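Local structure of alpha-1,2-mannosidase (Bacteroides thetaiotaomicron, 2WW2) at residues Q599-Q604 with S718-Q723; N609-L614 with F637-F642; H410-R415 with D472-K477. The protein hydrolyses alpha-mannosidic linkages with inversion of configuration, as a member of the calcium-dependent glycoside hydrolase family 92 from a human gut bacterium. All coordinates share one frame; numbering follows the deposited sequence. Where two conformers were deposited one is given.

Contact 1 (Q599-Q604 with S718-Q723)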
loop_
_atom_site.group_PDB
_atom_site.type_symbol
_atom_site.label_atom_id
_atom_site.label_comp_id
_atom_site.label_asym_id
_atom_site.label_seq_id
_atom_site.Cartn_x
_atom_site.Cartn_y
_atom_site.Cartn_z
ATOM N N GLN A 599 0.441 -28.038 12.755
ATOM C CA GLN A 599 -0.738 -27.251 13.102
ATOM C C GLN A 599 -1.810 -27.310 12.016
ATOM O O GLN A 599 -2.132 -26.286 11.405
ATOM C CB GLN A 599 -0.344 -25.802 13.397
ATOM C CG GLN A 599 0.719 -25.661 14.506
ATOM C CD GLN A 599 0.890 -24.222 14.959
ATOM O OE1 GLN A 599 0.600 -23.284 14.212
ATOM N NE2 GLN A 599 1.376 -24.039 16.184
ATOM N N PRO A 600 -2.363 -28.510 11.773
ATOM C CA PRO A 600 -3.347 -28.713 10.699
ATOM C C PRO A 600 -4.581 -27.824 10.844
ATOM O O PRO A 600 -5.254 -27.535 9.854
ATOM C CB PRO A 600 -3.722 -30.212 10.811
ATOM C CG PRO A 600 -3.185 -30.661 12.124
ATOM C CD PRO A 600 -2.014 -29.770 12.453
ATOM N N TRP A 601 -4.875 -27.387 12.067
ATOM C CA TRP A 601 -6.062 -26.557 12.281
ATOM C C TRP A 601 -5.967 -25.222 11.557
ATOM O O TRP A 601 -6.983 -24.676 11.148
ATOM C CB TRP A 601 -6.374 -26.353 13.774
ATOM C CG TRP A 601 -5.266 -25.726 14.590
ATOM C CD1 TRP A 601 -5.082 -24.396 14.847
ATOM C CD2 TRP A 601 -4.219 -26.418 15.281
ATOM N NE1 TRP A 601 -3.966 -24.215 15.637
ATOM C CE2 TRP A 601 -3.422 -25.443 15.922
ATOM C CE3 TRP A 601 -3.871 -27.766 15.411
ATOM C CZ2 TRP A 601 -2.301 -25.775 16.686
ATOM C CZ3 TRP A 601 -2.753 -28.095 16.182
ATOM C CH2 TRP A 601 -1.986 -27.103 16.805
ATOM N N LYS A 602 -4.749 -24.709 11.390
ATOM C CA LYS A 602 -4.548 -23.478 10.633
ATOM C C LYS A 602 -4.810 -23.661 9.120
ATOM O O LYS A 602 -5.369 -22.788 8.479
ATOM C CB LYS A 602 -3.159 -22.900 10.914
ATOM C CG LYS A 602 -3.011 -22.395 12.371
ATOM C CD LYS A 602 -1.650 -21.684 12.587
ATOM C CE LYS A 602 -1.547 -21.020 13.965
ATOM N NZ LYS A 602 -0.147 -20.530 14.152
ATOM N N THR A 603 -4.403 -24.803 8.571
ATOM C CA THR A 603 -4.765 -25.190 7.212
ATOM C C THR A 603 -6.281 -25.202 7.083
ATOM O O THR A 603 -6.836 -24.611 6.160
ATOM C CB THR A 603 -4.204 -26.607 6.871
ATOM O OG1 THR A 603 -2.787 -26.523 6.683
ATOM C CG2 THR A 603 -4.841 -27.147 5.598
ATOM N N GLN A 604 -6.946 -25.821 8.055
ATOM C CA GLN A 604 -8.390 -25.962 8.018
ATOM C C GLN A 604 -9.076 -24.587 8.033
ATOM O O GLN A 604 -9.995 -24.329 7.240
ATOM C CB GLN A 604 -8.857 -26.809 9.203
ATOM C CG GLN A 604 -8.454 -28.285 9.099
ATOM C CD GLN A 604 -8.298 -28.965 10.464
ATOM O OE1 GLN A 604 -8.899 -28.553 11.469
ATOM N NE2 GLN A 604 -7.484 -30.016 10.501
ATOM N N SER A 718 -16.431 -25.954 15.648
ATOM C CA SER A 718 -16.164 -24.520 15.556
ATOM C C SER A 718 -14.888 -24.089 16.277
ATOM O O SER A 718 -14.475 -22.932 16.163
ATOM C CB SER A 718 -17.347 -23.729 16.126
ATOM O OG SER A 718 -17.571 -24.164 17.445
ATOM N N VAL A 719 -14.275 -24.990 17.038
ATOM C CA VAL A 719 -12.975 -24.692 17.634
ATOM C C VAL A 719 -11.978 -25.764 17.209
ATOM O O VAL A 719 -12.362 -26.886 16.914
ATOM C CB VAL A 719 -13.030 -24.616 19.172
ATOM C CG1 VAL A 719 -14.133 -23.634 19.628
ATOM C CG2 VAL A 719 -13.243 -26.003 19.783
ATOM N N PRO A 720 -10.699 -25.398 17.127
ATOM C CA PRO A 720 -9.679 -26.329 16.639
ATOM C C PRO A 720 -9.382 -27.379 17.685
ATOM O O PRO A 720 -9.535 -27.107 18.885
ATOM C CB PRO A 720 -8.454 -25.443 16.442
ATOM C CG PRO A 720 -8.693 -24.255 17.355
ATOM C CD PRO A 720 -10.180 -24.034 17.305
ATOM N N ASN A 721 -8.990 -28.569 17.239
ATOM C CA ASN A 721 -8.506 -29.597 18.142
ATOM C C ASN A 721 -6.987 -29.624 18.094
ATOM O O ASN A 721 -6.399 -30.210 17.181
ATOM C CB ASN A 721 -9.054 -30.972 17.764
ATOM C CG ASN A 721 -8.560 -32.075 18.706
ATOM O OD1 ASN A 721 -7.724 -31.835 19.576
ATOM N ND2 ASN A 721 -9.073 -33.287 18.530
ATOM N N GLN A 722 -6.354 -28.994 19.081
ATOM C CA GLN A 722 -4.909 -28.804 19.041
ATOM C C GLN A 722 -4.119 -30.041 19.432
ATOM O O GLN A 722 -2.891 -30.002 19.454
ATOM C CB GLN A 722 -4.495 -27.583 19.876
ATOM C CG GLN A 722 -4.861 -26.281 19.177
ATOM C CD GLN A 722 -4.714 -25.065 20.048
ATOM O OE1 GLN A 722 -4.026 -25.091 21.059
ATOM N NE2 GLN A 722 -5.356 -23.985 19.658
ATOM N N GLN A 723 -4.821 -31.126 19.751
ATOM C CA GLN A 723 -4.157 -32.391 20.077
ATOM C C GLN A 723 -4.146 -33.349 18.907
ATOM O O GLN A 723 -3.679 -34.477 19.049
ATOM C CB GLN A 723 -4.843 -33.108 21.240
ATOM C CG GLN A 723 -5.213 -32.231 22.411
ATOM C CD GLN A 723 -5.368 -33.008 23.688
ATOM O OE1 GLN A 723 -6.474 -33.138 24.213
ATOM N NE2 GLN A 723 -4.255 -33.539 24.205
HETATM O O HOH W 1 -9.035 -28.990 14.323
#
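Trp601 meets Pro720 and Gln722 because its first torsion, chi1 58°, sets CG between the backbone N and the carbonyl carbon, which turns the indole out of the first turn of helix 600-613. Gln722 answers with CG anti to its own carbonyl carbon and the rest of its chain extended across the ring. The outcome is a CH-pi contact: Gln722 CG stands 3.6 Å from the centroid of the six-membered ring of Trp601, 13° off the ring normal and so over the face. The Gln722 amide is tilted 24° from the indole plane. The opposite indole face has its own neighbour, since Gln599 CB sits 3.8 Å above the plane toward the rim. Pro720 touches the root of the side chain, where its CB is 3.5 Å from Trp601 CB. The segment 718-723 is the loop leaving strand 710-717 of a six-stranded mixed sheet, so the indole joins a helix of the catalytic domain to the exit of that sheet; Tyr685, on the neighbouring strand 685-691, packs on both Trp601 and Pro720. Were Trp601 reduced to an alanine, Gln722 CG would probably lose the face it rests on and a gap would open between helix and loop. One water bridges Gln604 OE1, to which it donates (2.9 Å), and the backbone Asn721 N, from which it accepts (2.9 Å); Gln604 OE1 also accepts from Ile686 N. Asn721 forms an Asx turn, its OD1 taking the N-H of Gln723 at 3.0 Å from above the carbonyl plane, while its ND2 binds Arg687 O. The Gln722 amide is gripped at both ends by the second subunit, OE1 by Ser59 N and NE2 by Thr57 O.

Contact 2 (N609-L614 with F637-F642); sequences NVMDKL and FSAMGF
Met611 reaches from helix 600-613 to the backbone of Ser638 and Ala639 near the end of helix 632-640, and its thioether end makes the whole contact. In this tight part, for one of the two deposited conformers of the side chain, Met611 CE lies 3.5 Å from Ser638 O, and Met611 SD is 3.6 Å from Ala639 N and 3.8 Å from Ser638 CB. In that conformer the chain runs out from the helix and then bends at its last torsion, chi3 -80°, which swings the methyl toward the Ser638 carbonyl and leaves the sulfur facing the peptide. Ala639 CB is a looser neighbour, 4.3 Å from Met611 SD. All three residues are buried, and the helices come close there, Met611 CA and Ala639 CA being 7.8 Å apart. The hydroxyl of Ser638 is spent within its own surroundings, on Tyr592 OH and Trp634 O.

The side of helix 600-613 with Asn609 and Lys613 is partly exposed and polar, though the third subunit approaches it too, its Tyr559 packing on Lys613. There Lys613 NZ bonds to Asn609 OD1 at 2.7 Å, in the carbonyl plane on a lone pair, and also forms a salt bridge with Glu571. Gly641 is the first residue after helix 632-640 to leave helical angles, with positive phi (118°). Gly641 N bonds to Phe637 O; with the bonds from Phe642 N to Phe637 O and from Gly641 N to Ser638 O, and the Phe642 ring at the edge of the Phe637 ring, the turn resembles a Schellman motif, though both of its bonds are weak.

The segments share no hydrogen bond; between them the contact probably rests mainly on dispersion and close fit, which is compatible with a methionine that settles in more than one way.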
loop_
_atom_site.group_PDB
_atom_site.type_symbol
_atom_site.label_atom_id
_atom_site.label_comp_id
_atom_site.label_asym_id
_atom_site.label_seq_id
_atom_site.Cartn_x
_atom_site.Cartn_y
_atom_site.Cartn_z
ATOM N N ASN A 609 -11.600 -20.236 4.839
ATOM C CA ASN A 609 -11.737 -18.782 4.692
ATOM C C ASN A 609 -11.542 -18.361 3.218
ATOM O O ASN A 609 -12.355 -17.615 2.661
ATOM C CB ASN A 609 -10.737 -18.089 5.619
ATOM C CG ASN A 609 -11.105 -16.660 5.922
ATOM O OD1 ASN A 609 -12.277 -16.312 6.077
ATOM N ND2 ASN A 609 -10.091 -15.815 6.029
ATOM N N VAL A 610 -10.497 -18.877 2.579
ATOM C CA VAL A 610 -10.253 -18.599 1.157
ATOM C C VAL A 610 -11.427 -19.070 0.267
ATOM O O VAL A 610 -11.896 -18.342 -0.595
ATOM C CB VAL A 610 -8.912 -19.221 0.673
ATOM C CG1 VAL A 610 -8.841 -19.244 -0.857
ATOM C CG2 VAL A 610 -7.705 -18.437 1.255
ATOM N N MET A 611 -11.916 -20.284 0.488
ATOM C CA MET A 611 -13.017 -20.790 -0.325
ATOM C C MET A 611 -14.247 -19.896 -0.198
ATOM O O MET A 611 -14.943 -19.652 -1.189
ATOM C CB MET A 611 -13.349 -22.250 0.019
ATOM C CG MET A 611 -12.247 -23.229 -0.390
ATOM S SD MET A 611 -12.763 -24.949 -0.565
ATOM C CE MET A 611 -12.810 -25.539 1.129
ATOM N N ASP A 612 -14.506 -19.402 1.005
ATOM C CA ASP A 612 -15.668 -18.538 1.238
ATOM C C ASP A 612 -15.456 -17.135 0.670
ATOM O O ASP A 612 -16.384 -16.528 0.148
ATOM C CB ASP A 612 -15.960 -18.413 2.737
ATOM C CG ASP A 612 -16.617 -19.666 3.335
ATOM O OD1 ASP A 612 -17.076 -20.565 2.589
ATOM O OD2 ASP A 612 -16.677 -19.746 4.584
ATOM N N LYS A 613 -14.245 -16.600 0.791
ATOM C CA LYS A 613 -14.046 -15.172 0.507
ATOM C C LYS A 613 -13.525 -14.815 -0.884
ATOM O O LYS A 613 -13.761 -13.704 -1.352
ATOM C CB LYS A 613 -13.174 -14.541 1.592
ATOM C CG LYS A 613 -14.003 -14.304 2.843
ATOM C CD LYS A 613 -13.203 -14.325 4.101
ATOM C CE LYS A 613 -14.146 -13.893 5.256
ATOM N NZ LYS A 613 -13.436 -13.875 6.528
ATOM N N LEU A 614 -12.843 -15.745 -1.543
ATOM C CA LEU A 614 -12.206 -15.448 -2.822
ATOM C C LEU A 614 -12.871 -16.092 -4.038
ATOM O O LEU A 614 -12.306 -16.068 -5.148
ATOM C CB LEU A 614 -10.745 -15.879 -2.771
ATOM C CG LEU A 614 -9.900 -15.113 -1.748
ATOM C CD1 LEU A 614 -8.456 -15.488 -1.956
ATOM C CD2 LEU A 614 -10.097 -13.584 -1.885
ATOM N N PHE A 637 -10.280 -29.768 -5.693
ATOM C CA PHE A 637 -9.598 -30.529 -4.651
ATOM C C PHE A 637 -9.939 -29.981 -3.259
ATOM O O PHE A 637 -10.356 -30.727 -2.383
ATOM C CB PHE A 637 -8.087 -30.467 -4.868
ATOM C CG PHE A 637 -7.545 -31.610 -5.680
ATOM C CD1 PHE A 637 -7.624 -32.915 -5.200
ATOM C CD2 PHE A 637 -6.949 -31.381 -6.917
ATOM C CE1 PHE A 637 -7.122 -33.985 -5.954
ATOM C CE2 PHE A 637 -6.453 -32.434 -7.680
ATOM C CZ PHE A 637 -6.519 -33.732 -7.189
ATOM N N SER A 638 -9.741 -28.681 -3.056
ATOM C CA SER A 638 -9.918 -28.105 -1.716
ATOM C C SER A 638 -11.331 -28.301 -1.174
ATOM O O SER A 638 -11.507 -28.592 0.017
ATOM C CB SER A 638 -9.507 -26.624 -1.680
ATOM O OG SER A 638 -8.113 -26.510 -1.920
ATOM N N ALA A 639 -12.337 -28.159 -2.030
ATOM C CA ALA A 639 -13.720 -28.458 -1.621
ATOM C C ALA A 639 -13.933 -29.918 -1.212
ATOM O O ALA A 639 -14.733 -30.220 -0.320
ATOM C CB ALA A 639 -14.709 -28.094 -2.744
ATOM N N MET A 640 -13.242 -30.828 -1.885
ATOM C CA MET A 640 -13.328 -32.249 -1.537
ATOM C C MET A 640 -12.634 -32.524 -0.201
ATOM O O MET A 640 -12.949 -33.498 0.489
ATOM C CB MET A 640 -12.693 -33.116 -2.646
ATOM C CG MET A 640 -13.504 -33.164 -3.959
ATOM S SD MET A 640 -12.924 -34.444 -5.108
ATOM C CE MET A 640 -11.211 -33.998 -5.396
ATOM N N GLY A 641 -11.651 -31.708 0.151
ATOM C CA GLY A 641 -11.015 -31.887 1.449
ATOM C C GLY A 641 -9.532 -32.218 1.451
ATOM O O GLY A 641 -8.953 -32.424 2.532
ATOM N N PHE A 642 -8.914 -32.277 0.272
ATOM C CA PHE A 642 -7.508 -32.729 0.174
ATOM C C PHE A 642 -6.860 -32.220 -1.110
ATOM O O PHE A 642 -7.561 -31.867 -2.052
ATOM C CB PHE A 642 -7.389 -34.267 0.271
ATOM C CG PHE A 642 -8.294 -35.014 -0.675
ATOM C CD1 PHE A 642 -7.891 -35.288 -1.983
ATOM C CD2 PHE A 642 -9.551 -35.438 -0.257
ATOM C CE1 PHE A 642 -8.729 -35.957 -2.857
ATOM C CE2 PHE A 642 -10.406 -36.115 -1.131
ATOM C CZ PHE A 642 -10.000 -36.376 -2.429
#

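Contact 3 (H410-R415 with D472-K477); sequences HQTQAR and DQYYQK
The polar part of the contact is a meeting of two hydroxyls: Thr412 OG1 and Tyr474 OH lie 3.0 Å apart, a hydroxyl-hydroxyl contact. Thr412 OG1 sits at the edge of the tyrosine ring, close to its plane. Its chi1 of 70° places OG1 between the backbone N and the carbonyl carbon, where it hydrogen-bonds Ile409 O one turn back. The Tyr474 ring spans most of the gap, since the CA atoms of Thr412 and Tyr474 are 10.5 Å apart, the nearest such pair between the segments.

Van der Waals contact adds little: Gln413 CG approaches Tyr474 OH at 4.3 Å. Around the pair, Thr412 packs on Ile458 and Tyr474 on Asp455, both of helix 444-465.

The charged element is Lys477, whose extended chain carries its ammonium group to a salt bridge with Asp431.

The two segments lie in the C-terminal parts of helices 401-413 and 468-475, joined by side-chain ends with helix 444-465 alongside, consistent with the helical (alpha/alpha)6 architecture of family 92 catalytic domains.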
loop_
_atom_site.group_PDB
_atom_site.type_symbol
_atom_site.label_atom_id
_atom_site.label_comp_id
_atom_site.label_asym_id
_atom_site.label_seq_id
_atom_site.Cartn_x
_atom_site.Cartn_y
_atom_site.Cartn_z
ATOM N N HIS A 410 16.872 -36.159 -21.077
ATOM C CA HIS A 410 17.209 -35.259 -22.189
ATOM C C HIS A 410 16.626 -33.861 -21.961
ATOM O O HIS A 410 17.256 -32.840 -22.248
ATOM C CB HIS A 410 16.734 -35.835 -23.527
ATOM C CG HIS A 410 16.852 -34.881 -24.672
ATOM N ND1 HIS A 410 18.039 -34.651 -25.341
ATOM C CD2 HIS A 410 15.928 -34.091 -25.265
ATOM C CE1 HIS A 410 17.837 -33.758 -26.294
ATOM N NE2 HIS A 410 16.563 -33.403 -26.266
ATOM N N GLN A 411 15.420 -33.823 -21.415
ATOM C CA GLN A 411 14.754 -32.562 -21.119
ATOM C C GLN A 411 15.588 -31.707 -20.143
ATOM O O GLN A 411 15.491 -30.476 -20.139
ATOM C CB GLN A 411 13.354 -32.840 -20.545
ATOM C CG GLN A 411 12.398 -31.639 -20.557
ATOM C CD GLN A 411 11.792 -31.382 -21.928
ATOM O OE1 GLN A 411 12.180 -32.005 -22.924
ATOM N NE2 GLN A 411 10.818 -30.471 -21.983
ATOM N N THR A 412 16.413 -32.351 -19.325
ATOM C CA THR A 412 17.213 -31.630 -18.341
ATOM C C THR A 412 18.647 -31.421 -18.819
ATOM O O THR A 412 19.420 -30.739 -18.153
ATOM C CB THR A 412 17.312 -32.410 -17.014
ATOM O OG1 THR A 412 18.139 -33.570 -17.213
ATOM C CG2 THR A 412 15.930 -32.844 -16.518
ATOM N N GLN A 413 19.012 -32.024 -19.947
ATOM C CA GLN A 413 20.402 -31.993 -20.410
ATOM C C GLN A 413 20.543 -31.379 -21.797
ATOM O O GLN A 413 21.586 -31.521 -22.453
ATOM C CB GLN A 413 20.982 -33.405 -20.414
ATOM C CG GLN A 413 21.060 -34.001 -19.020
ATOM C CD GLN A 413 22.095 -33.310 -18.149
ATOM O OE1 GLN A 413 21.773 -32.707 -17.119
ATOM N NE2 GLN A 413 23.338 -33.381 -18.565
ATOM N N ALA A 414 19.486 -30.702 -22.237
ATOM C CA ALA A 414 19.482 -30.013 -23.518
ATOM C C ALA A 414 18.417 -28.919 -23.496
ATOM O O ALA A 414 17.553 -28.896 -22.627
ATOM C CB ALA A 414 19.193 -30.985 -24.657
ATOM N N ARG A 415 18.486 -28.023 -24.473
ATOM C CA ARG A 415 17.495 -26.978 -24.631
ATOM C C ARG A 415 17.299 -26.726 -26.113
ATOM O O ARG A 415 18.250 -26.803 -26.902
ATOM C CB ARG A 415 17.955 -25.683 -23.953
ATOM C CG ARG A 415 16.802 -24.753 -23.586
ATOM C CD ARG A 415 17.224 -23.290 -23.647
ATOM N NE ARG A 415 17.292 -22.798 -25.022
ATOM C CZ ARG A 415 17.554 -21.535 -25.349
ATOM N NH1 ARG A 415 17.775 -20.628 -24.396
ATOM N NH2 ARG A 415 17.588 -21.177 -26.630
ATOM N N ASP A 472 20.316 -41.756 -7.540
ATOM C CA ASP A 472 21.219 -41.011 -6.664
ATOM C C ASP A 472 21.808 -39.771 -7.362
ATOM O O ASP A 472 21.971 -38.727 -6.742
ATOM C CB ASP A 472 22.324 -41.929 -6.096
ATOM C CG ASP A 472 21.757 -43.075 -5.232
ATOM O OD1 ASP A 472 20.586 -43.009 -4.788
ATOM O OD2 ASP A 472 22.484 -44.047 -4.995
ATOM N N GLN A 473 22.099 -39.860 -8.657
ATOM C CA GLN A 473 22.558 -38.667 -9.393
ATOM C C GLN A 473 21.535 -37.533 -9.283
ATOM O O GLN A 473 21.888 -36.360 -9.126
ATOM C CB GLN A 473 22.769 -38.968 -10.869
ATOM C CG GLN A 473 24.041 -39.712 -11.203
ATOM C CD GLN A 473 24.041 -40.156 -12.648
ATOM O OE1 GLN A 473 24.241 -41.335 -12.949
ATOM N NE2 GLN A 473 23.778 -39.225 -13.548
ATOM N N TYR A 474 20.260 -37.888 -9.396
ATOM C CA TYR A 474 19.217 -36.887 -9.424
ATOM C C TYR A 474 18.792 -36.433 -8.035
ATOM O O TYR A 474 18.469 -35.261 -7.843
ATOM C CB TYR A 474 18.033 -37.335 -10.313
ATOM C CG TYR A 474 18.294 -36.995 -11.763
ATOM C CD1 TYR A 474 17.840 -35.794 -12.302
ATOM C CD2 TYR A 474 19.036 -37.850 -12.583
ATOM C CE1 TYR A 474 18.102 -35.451 -13.615
ATOM C CE2 TYR A 474 19.310 -37.508 -13.901
ATOM C CZ TYR A 474 18.847 -36.304 -14.400
ATOM O OH TYR A 474 19.095 -35.960 -15.703
ATOM N N TYR A 475 18.802 -37.347 -7.066
ATOM C CA TYR A 475 18.537 -36.980 -5.682
ATOM C C TYR A 475 19.563 -35.957 -5.192
ATOM O O TYR A 475 19.248 -35.100 -4.364
ATOM C CB TYR A 475 18.525 -38.218 -4.767
ATOM C CG TYR A 475 17.197 -38.970 -4.758
ATOM C CD1 TYR A 475 16.006 -38.301 -4.501
ATOM C CD2 TYR A 475 17.148 -40.352 -4.957
ATOM C CE1 TYR A 475 14.797 -38.976 -4.462
ATOM C CE2 TYR A 475 15.940 -41.039 -4.932
ATOM C CZ TYR A 475 14.775 -40.349 -4.672
ATOM O OH TYR A 475 13.569 -41.005 -4.647
ATOM N N GLN A 476 20.776 -36.024 -5.734
ATOM C CA GLN A 476 21.800 -35.037 -5.385
ATOM C C GLN A 476 21.407 -33.624 -5.796
ATOM O O GLN A 476 21.920 -32.657 -5.243
ATOM C CB GLN A 476 23.160 -35.401 -5.994
ATOM N N LYS A 477 20.489 -33.486 -6.752
ATOM C CA LYS A 477 20.076 -32.154 -7.199
ATOM C C LYS A 477 18.781 -31.672 -6.529
ATOM O O LYS A 477 18.467 -30.473 -6.547
ATOM C CB LYS A 477 19.927 -32.125 -8.723
ATOM C CG LYS A 477 21.147 -32.649 -9.495
ATOM C CD LYS A 477 20.806 -32.708 -10.999
ATOM C CE LYS A 477 21.830 -33.509 -11.805
ATOM N NZ LYS A 477 21.714 -33.191 -13.254
#

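In the fold
Contact 3 comes first along the chain and closes before the other two open; contact 2 is nested inside the loop that contact 1 closes. Contacts 1 and 2 share helix 600-613, one using its start and the other its end, and their centres are about 15 Å apart, with nearest atoms about 5 Å apart. Contact 3 is remote, its centre about 39 Å from that of contact 1 and about 35 Å from that of contact 2. Thus helix 600-613 is tied at its start to the loop after strand 710-717, the last of the mixed sheet along the chain, and at its end to helix 632-640, whereas contact 3 joins helices in a separate region of the catalytic domain.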